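Long-range contacts in 4-hydroxybutyrate CoA-transferase (Porphyromonas gingivalis, PDB 3EH7), which probably transfers coenzyme A between carboxylic acids, with acetate CoA-transferase activity the likely assignment: residues Asp121-Gln126 with Pro147-Ala152; Tyr297-Arg302 with Val342-Gly347. One frame throughout, in Å; residues are numbered along the deposited sequence. Where two conformers were deposited one is given.

Contact 1: residues Asp121-Gln126 with Pro147-Ala152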
ATOM      1  N   ASP A 121      25.823  -4.229  11.477  1.00 27.37           N
ATOM      2  CA  ASP A 121      27.093  -4.795  11.800  1.00 27.14           C
ATOM      3  C   ASP A 121      27.035  -5.588  13.107  1.00 26.93           C
ATOM      4  O   ASP A 121      27.750  -6.582  13.259  1.00 26.92           O
ATOM      5  CB  ASP A 121      28.130  -3.687  11.916  1.00 27.63           C
ATOM      6  CG  ASP A 121      28.318  -2.917  10.608  1.00 27.47           C
ATOM      7  OD1 ASP A 121      29.091  -3.381   9.752  1.00 31.98           O
ATOM      8  OD2 ASP A 121      27.693  -1.855  10.446  1.00 27.39           O
ATOM      9  N   VAL A 122      26.218  -5.120  14.051  1.00 25.92           N
ATOM     10  CA  VAL A 122      26.143  -5.676  15.392  1.00 25.60           C
ATOM     11  C   VAL A 122      24.681  -5.770  15.826  1.00 24.89           C
ATOM     12  O   VAL A 122      23.918  -4.822  15.641  1.00 26.23           O
ATOM     13  CB  VAL A 122      26.922  -4.823  16.381  1.00 25.47           C
ATOM     14  CG1 VAL A 122      26.848  -5.415  17.788  1.00 26.05           C
ATOM     15  CG2 VAL A 122      28.361  -4.729  15.952  1.00 25.18           C
ATOM     16  N   ALA A 123      24.290  -6.931  16.348  1.00 23.90           N
ATOM     17  CA  ALA A 123      22.965  -7.130  16.931  1.00 23.29           C
ATOM     18  C   ALA A 123      23.186  -7.377  18.410  1.00 22.98           C
ATOM     19  O   ALA A 123      23.919  -8.302  18.787  1.00 22.95           O
ATOM     20  CB  ALA A 123      22.254  -8.335  16.302  1.00 22.62           C
ATOM     21  N   ILE A 124      22.597  -6.536  19.252  1.00 22.36           N
ATOM     22  CA  ILE A 124      22.599  -6.794  20.687  1.00 22.01           C
ATOM     23  C   ILE A 124      21.164  -7.189  21.023  1.00 21.13           C
ATOM     24  O   ILE A 124      20.267  -6.339  21.032  1.00 21.23           O
ATOM     25  CB  ILE A 124      23.066  -5.602  21.527  1.00 21.56           C
ATOM     26  CG1 ILE A 124      24.348  -4.999  20.976  1.00 21.77           C
ATOM     27  CG2 ILE A 124      23.371  -6.052  22.945  1.00 22.58           C
ATOM     28  CD1 ILE A 124      24.884  -3.829  21.812  1.00 19.13           C
ATOM     29  N   VAL A 125      20.957  -8.482  21.269  1.00 19.84           N
ATOM     30  CA  VAL A 125      19.636  -8.968  21.568  1.00 19.22           C
ATOM     31  C   VAL A 125      19.525  -9.519  22.991  1.00 19.05           C
ATOM     32  O   VAL A 125      20.397 -10.253  23.450  1.00 19.58           O
ATOM     33  CB  VAL A 125      19.147  -9.988  20.501  1.00 19.73           C
ATOM     34  CG1 VAL A 125      18.951  -9.256  19.169  1.00 16.94           C
ATOM     35  CG2 VAL A 125      20.086 -11.199  20.375  1.00 17.20           C
ATOM     36  N   GLN A 126      18.430  -9.168  23.662  1.00 18.55           N
ATOM     37  CA  GLN A 126      18.093  -9.763  24.934  1.00 18.98           C
ATOM     38  C   GLN A 126      17.366 -11.115  24.745  1.00 18.89           C
ATOM     39  O   GLN A 126      16.474 -11.242  23.916  1.00 18.85           O
ATOM     40  CB  GLN A 126      17.284  -8.806  25.797  1.00 18.60           C
ATOM     41  CG  GLN A 126      17.148  -9.330  27.194  1.00 18.73           C
ATOM     42  CD  GLN A 126      16.233  -8.535  28.081  1.00 19.29           C
ATOM     43  OE1 GLN A 126      15.938  -8.978  29.185  1.00 20.51           O
ATOM     44  NE2 GLN A 126      15.796  -7.351  27.630  1.00 17.62           N
ATOM     45  N   PRO A 147      15.535 -11.465  13.184  1.00 21.26           N
ATOM     46  CA  PRO A 147      16.198 -11.309  11.893  1.00 21.73           C
ATOM     47  C   PRO A 147      17.549 -10.594  11.987  1.00 22.07           C
ATOM     48  O   PRO A 147      18.482 -11.013  11.327  1.00 22.08           O
ATOM     49  CB  PRO A 147      15.209 -10.488  11.087  1.00 21.71           C
ATOM     50  CG  PRO A 147      13.876 -10.844  11.645  1.00 21.83           C
ATOM     51  CD  PRO A 147      14.078 -11.220  13.069  1.00 21.17           C
ATOM     52  N   ALA A 148      17.668  -9.567  12.830  1.00 22.32           N
ATOM     53  CA  ALA A 148      18.959  -8.888  12.986  1.00 22.37           C
ATOM     54  C   ALA A 148      20.024  -9.844  13.535  1.00 21.58           C
ATOM     55  O   ALA A 148      21.134  -9.912  13.007  1.00 21.89           O
ATOM     56  CB  ALA A 148      18.829  -7.647  13.876  1.00 21.41           C
ATOM     57  N   ALA A 149      19.687 -10.572  14.587  1.00 21.59           N
ATOM     58  CA  ALA A 149      20.603 -11.537  15.186  1.00 21.20           C
ATOM     59  C   ALA A 149      21.009 -12.606  14.161  1.00 22.57           C
ATOM     60  O   ALA A 149      22.125 -13.097  14.195  1.00 22.26           O
ATOM     61  CB  ALA A 149      19.986 -12.196  16.404  1.00 20.13           C
ATOM     62  N   GLU A 150      20.118 -12.958  13.249  1.00 22.50           N
ATOM     63  CA  GLU A 150      20.435 -14.016  12.313  1.00 23.84           C
ATOM     64  C   GLU A 150      21.280 -13.537  11.165  1.00 24.00           C
ATOM     65  O   GLU A 150      21.784 -14.349  10.422  1.00 23.10           O
ATOM     66  CB  GLU A 150      19.156 -14.652  11.762  1.00 24.19           C
ATOM     67  CG  GLU A 150      18.389 -15.439  12.814  1.00 25.36           C
ATOM     68  CD  GLU A 150      16.982 -15.800  12.373  1.00 29.38           C
ATOM     69  OE1 GLU A 150      16.446 -15.195  11.388  1.00 33.56           O
ATOM     70  OE2 GLU A 150      16.406 -16.670  13.037  1.00 27.63           O
ATOM     71  N   SER A 151      21.392 -12.220  10.993  1.00 25.10           N
ATOM     72  CA  SER A 151      22.165 -11.660   9.909  1.00 25.97           C
ATOM     73  C   SER A 151      23.426 -10.882  10.286  1.00 25.94           C
ATOM     74  O   SER A 151      24.277 -10.715   9.447  1.00 26.15           O
ATOM     75  CB  SER A 151      21.275 -10.748   9.063  1.00 26.14           C
ATOM     76  OG  SER A 151      20.529 -11.539   8.171  1.00 29.23           O
ATOM     77  N   ALA A 152      23.531 -10.377  11.508  1.00 26.47           N
ATOM     78  CA  ALA A 152      24.617  -9.449  11.863  1.00 26.30           C
ATOM     79  C   ALA A 152      25.953 -10.150  11.910  1.00 26.11           C
ATOM     80  O   ALA A 152      26.056 -11.296  12.322  1.00 25.53           O
ATOM     81  CB  ALA A 152      24.351  -8.770  13.183  1.00 25.92           C
TER

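Contact 2: residues Tyr297-Arg302 with Val342-Gly347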
ATOM      1  N   TYR A 297       6.748 -12.218   8.898  1.00 20.51           N
ATOM      2  CA  TYR A 297       5.637 -13.130   8.875  1.00 20.55           C
ATOM      3  C   TYR A 297       4.379 -12.449   9.385  1.00 20.49           C
ATOM      4  O   TYR A 297       3.386 -12.311   8.639  1.00 20.05           O
ATOM      5  CB  TYR A 297       5.964 -14.413   9.672  1.00 21.65           C
ATOM      6  CG  TYR A 297       4.828 -15.406   9.702  1.00 21.79           C
ATOM      7  CD1 TYR A 297       4.571 -16.230   8.617  1.00 22.01           C
ATOM      8  CD2 TYR A 297       3.994 -15.500  10.811  1.00 23.00           C
ATOM      9  CE1 TYR A 297       3.521 -17.137   8.632  1.00 21.12           C
ATOM     10  CE2 TYR A 297       2.964 -16.401  10.847  1.00 21.76           C
ATOM     11  CZ  TYR A 297       2.731 -17.221   9.764  1.00 22.72           C
ATOM     12  OH  TYR A 297       1.695 -18.082   9.815  1.00 20.58           O
ATOM     13  N   VAL A 298       4.423 -11.941  10.619  1.00 20.21           N
ATOM     14  CA  VAL A 298       3.203 -11.423  11.282  1.00 20.21           C
ATOM     15  C   VAL A 298       2.562 -10.239  10.567  1.00 20.31           C
ATOM     16  O   VAL A 298       1.317 -10.176  10.452  1.00 20.16           O
ATOM     17  CB  VAL A 298       3.421 -11.085  12.768  1.00 20.11           C
ATOM     18  CG1 VAL A 298       2.099 -10.590  13.457  1.00 19.49           C
ATOM     19  CG2 VAL A 298       4.018 -12.296  13.508  1.00 20.67           C
ATOM     20  N   ASN A 299       3.387  -9.304  10.089  1.00 20.55           N
ATOM     21  CA  ASN A 299       2.895  -8.046   9.541  1.00 19.74           C
ATOM     22  C   ASN A 299       2.760  -8.090   8.016  1.00 19.54           C
ATOM     23  O   ASN A 299       2.451  -7.088   7.391  1.00 17.97           O
ATOM     24  CB  ASN A 299       3.831  -6.879   9.923  1.00 20.86           C
ATOM     25  CG  ASN A 299       3.504  -6.232  11.260  1.00 20.10           C
ATOM     26  OD1 ASN A 299       3.277  -6.917  12.263  1.00 21.99           O
ATOM     27  ND2 ASN A 299       3.591  -4.903  11.300  1.00 21.79           N
ATOM     28  N   ASP A 300       3.035  -9.232   7.400  1.00 19.27           N
ATOM     29  CA  ASP A 300       2.901  -9.329   5.960  1.00 19.76           C
ATOM     30  C   ASP A 300       1.400  -9.240   5.636  1.00 19.64           C
ATOM     31  O   ASP A 300       0.618 -10.027   6.147  1.00 19.53           O
ATOM     32  CB  ASP A 300       3.429 -10.643   5.481  1.00 19.51           C
ATOM     33  CG  ASP A 300       3.447 -10.747   3.959  1.00 22.85           C
ATOM     34  OD1 ASP A 300       2.564 -10.202   3.244  1.00 26.56           O
ATOM     35  OD2 ASP A 300       4.356 -11.391   3.476  1.00 28.90           O
ATOM     36  N   PRO A 301       0.996  -8.249   4.841  1.00 19.61           N
ATOM     37  CA  PRO A 301      -0.435  -8.170   4.505  1.00 19.17           C
ATOM     38  C   PRO A 301      -1.029  -9.488   3.993  1.00 19.25           C
ATOM     39  O   PRO A 301      -2.180  -9.796   4.284  1.00 19.31           O
ATOM     40  CB  PRO A 301      -0.469  -7.072   3.460  1.00 19.47           C
ATOM     41  CG  PRO A 301       0.668  -6.148   3.868  1.00 20.14           C
ATOM     42  CD  PRO A 301       1.755  -7.138   4.238  1.00 20.27           C
ATOM     43  N   ARG A 302      -0.249 -10.274   3.253  1.00 19.48           N
ATOM     44  CA  ARG A 302      -0.731 -11.571   2.752  1.00 20.38           C
ATOM     45  C   ARG A 302      -0.947 -12.613   3.852  1.00 20.38           C
ATOM     46  O   ARG A 302      -1.735 -13.516   3.689  1.00 20.22           O
ATOM     47  CB  ARG A 302       0.224 -12.114   1.701  1.00 21.12           C
ATOM     48  CG  ARG A 302       0.360 -11.167   0.499  1.00 22.19           C
ATOM     49  CD  ARG A 302       1.596 -11.490  -0.297  1.00 24.88           C
ATOM     50  NE  ARG A 302       2.811 -11.269   0.479  1.00 24.39           N
ATOM     51  CZ  ARG A 302       4.036 -11.459   0.000  1.00 27.67           C
ATOM     52  NH1 ARG A 302       4.209 -11.887  -1.242  1.00 26.90           N
ATOM     53  NH2 ARG A 302       5.096 -11.252   0.770  1.00 26.49           N
ATOM     54  N   VAL A 342       0.082   0.657   8.767  1.00 22.08           N
ATOM     55  CA  VAL A 342      -0.324   0.510   7.370  1.00 20.62           C
ATOM     56  C   VAL A 342      -0.281  -0.946   6.930  1.00 20.60           C
ATOM     57  O   VAL A 342      -1.077  -1.355   6.093  1.00 20.41           O
ATOM     58  CB  VAL A 342       0.527   1.380   6.429  1.00 21.10           C
ATOM     59  CG1 VAL A 342       2.011   1.004   6.536  1.00 19.50           C
ATOM     60  CG2 VAL A 342       0.019   1.290   4.950  1.00 21.05           C
ATOM     61  N   ASP A 343       0.618  -1.752   7.501  1.00 19.75           N
ATOM     62  CA  ASP A 343       0.667  -3.174   7.163  1.00 19.92           C
ATOM     63  C   ASP A 343      -0.684  -3.803   7.460  1.00 19.87           C
ATOM     64  O   ASP A 343      -1.195  -4.630   6.692  1.00 19.54           O
ATOM     65  CB  ASP A 343       1.754  -3.940   7.956  1.00 19.87           C
ATOM     66  CG  ASP A 343       3.181  -3.406   7.745  1.00 22.79           C
ATOM     67  OD1 ASP A 343       3.386  -2.560   6.824  1.00 23.84           O
ATOM     68  OD2 ASP A 343       4.134  -3.846   8.504  1.00 20.46           O
ATOM     69  N   TYR A 344      -1.271  -3.409   8.589  1.00 20.04           N
ATOM     70  CA  TYR A 344      -2.546  -3.943   9.033  1.00 20.21           C
ATOM     71  C   TYR A 344      -3.732  -3.329   8.276  1.00 20.29           C
ATOM     72  O   TYR A 344      -4.716  -3.996   8.064  1.00 20.47           O
ATOM     73  CB  TYR A 344      -2.700  -3.812  10.567  1.00 19.70           C
ATOM     74  CG  TYR A 344      -1.862  -4.852  11.261  1.00 20.53           C
ATOM     75  CD1 TYR A 344      -2.348  -6.152  11.485  1.00 15.67           C
ATOM     76  CD2 TYR A 344      -0.558  -4.579  11.603  1.00 20.80           C
ATOM     77  CE1 TYR A 344      -1.555  -7.120  12.062  1.00 17.10           C
ATOM     78  CE2 TYR A 344       0.251  -5.561  12.165  1.00 21.16           C
ATOM     79  CZ  TYR A 344      -0.251  -6.819  12.382  1.00 20.14           C
ATOM     80  OH  TYR A 344       0.574  -7.762  12.919  1.00 21.90           O
ATOM     81  N   VAL A 345      -3.628  -2.082   7.840  1.00 19.79           N
ATOM     82  CA  VAL A 345      -4.692  -1.521   6.995  1.00 19.52           C
ATOM     83  C   VAL A 345      -4.731  -2.349   5.725  1.00 19.49           C
ATOM     84  O   VAL A 345      -5.800  -2.786   5.288  1.00 19.38           O
ATOM     85  CB  VAL A 345      -4.429  -0.054   6.672  1.00 20.00           C
ATOM     86  CG1 VAL A 345      -5.424   0.482   5.577  1.00 18.55           C
ATOM     87  CG2 VAL A 345      -4.438   0.776   7.958  1.00 20.18           C
ATOM     88  N   ARG A 346      -3.546  -2.641   5.155  1.00 19.47           N
ATOM     89  CA  ARG A 346      -3.506  -3.379   3.899  0.50 19.10           C
ATOM     90  C   ARG A 346      -3.909  -4.835   4.068  1.00 19.05           C
ATOM     91  O   ARG A 346      -4.610  -5.368   3.219  1.00 18.69           O
ATOM     92  CB  ARG A 346      -2.160  -3.237   3.207  0.50 19.09           C
ATOM     93  CG  ARG A 346      -2.038  -1.870   2.569  0.50 19.18           C
ATOM     94  CD  ARG A 346      -0.655  -1.584   2.088  0.50 20.06           C
ATOM     95  NE  ARG A 346      -0.549  -0.215   1.618  0.50 20.02           N
ATOM     96  CZ  ARG A 346       0.388   0.229   0.784  0.50 20.24           C
ATOM     97  NH1 ARG A 346       1.342  -0.565   0.306  0.50 21.61           N
ATOM     98  NH2 ARG A 346       0.363   1.495   0.426  0.50 19.92           N
ATOM     99  N   GLY A 347      -3.486  -5.468   5.164  1.00 18.31           N
ATOM    100  CA  GLY A 347      -3.903  -6.844   5.448  1.00 18.14           C
ATOM    101  C   GLY A 347      -5.406  -6.946   5.699  1.00 17.99           C
ATOM    102  O   GLY A 347      -6.035  -7.855   5.231  1.00 17.93           O
TER

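Contact 1: residues Asp121-Gln126 with Pro147-Ala152
Val125 turns its fork onto Ala149 by placing CG1 anti to its own carbonyl carbon (chi1 -67°) and CG2 between the backbone N and that carbon, which brings both methyls to Ala149 CB, CG2 at 4.1 Å and CG1 at 4.2 Å. This is the inner face of a beta-alpha-beta crossover in a parallel sheet, as expected of a Rossmann-like domain: strand 122-127 leads, by way of helix 145-151, to the neighbouring parallel strand 154-160. The helix runs largely against the strand, at 132° between their directions, and their axes come within 7.5 Å. Small residues permit this closeness. Ala123 points its methyl into the helix, where CB lies 3.8 Å from Ala149 CA, while Ile124 and Val122 turn to the other side of the sheet, Ile124 packing on both strand 30-33 and strand 154-160, and Val122 on Leu154. No hydrogen bond joins the two segments; the strand bonds to its neighbours, Ala123 with Leu154. Ala152, a few residues on, brings its methyl against the strand, with CB 3.8 Å from Ala123 CB. The amide of Ala152 itself donates to Ala148 O, an oxygen that also receives Ser151 N.

Contact 2: residues Tyr297-Arg302 with Val342-Gly347
The ring of Tyr344 stands almost upright on the amide of Asn299, the planes 85° apart, so that a ring edge meets an amide face: Tyr344 CE2 lies 3.4 Å from Asn299 CG. At the amide's own edge, close to its plane, sits OD2 of Asp343, its carboxylate turned 87° to the amide; this oxygen takes a nearly straight bond from Asn299 ND2 at 3.0 Å. The hydroxyl of Tyr344 donates to Asn299 OD1 at 2.9 Å, reaching that oxygen from above the carbonyl plane (59° out of it) and not along a lone pair. With CG anti to the carbonyl carbon, the tyrosine carries its hydroxyl across to Val298, whose CG1 it also touches at 3.3 Å. Two adjacent helix residues thus hold both ends of one buried amide and fix its rotation; Glu242 receives a second bond from Asn299 ND2, and Tyr107 N donates to Asp343 OD2. The helix, 341-350, is that of the connection from strand 310-314 to its parallel neighbour 355-359 in the large mixed sheet, consistent with a Rossmann-like fold, and the link between helices 295-298 and 301-304 lies along it. Farther down, Pro301 settles on the helix backbone, CG 3.7 Å from Asp343 O, while Pro301 O approaches Gly347 CA to 3.6 Å. Asp300 is the N-cap of helix 301-304: its OD1 accepts Arg302 N, and Arg302 grips the same carboxylate side-on through NE and NH2. Trp350 of the second subunit receives Arg302 in a cation-pi contact and packs on Pro301.

How the contacts relate
Contacts 1 and 2 follow one another along the chain, in the N-terminal and C-terminal parts of the acetyl-CoA hydrolase/transferase family respectively. Their centres are 23 Å apart and their nearest atoms about 8 Å, so they do not touch. A short piece of chain nevertheless serves both: Phe105, Phe106 and Tyr107 lie against contact 2, and helix 109-114, just beyond, packs through Pro110, Ile113 and Arg114 on contact 1. The disulfide Cys64-Cys329 also ties the two parts together. Contact 1, its centre about 19 Å from the chain's centre, meets no other subunit; contact 2, its centre about 12 Å away, borders the second subunit, where Arg346 pairs through NE with Glu388 of its own chain and through NH1 with Glu388 of the second subunit.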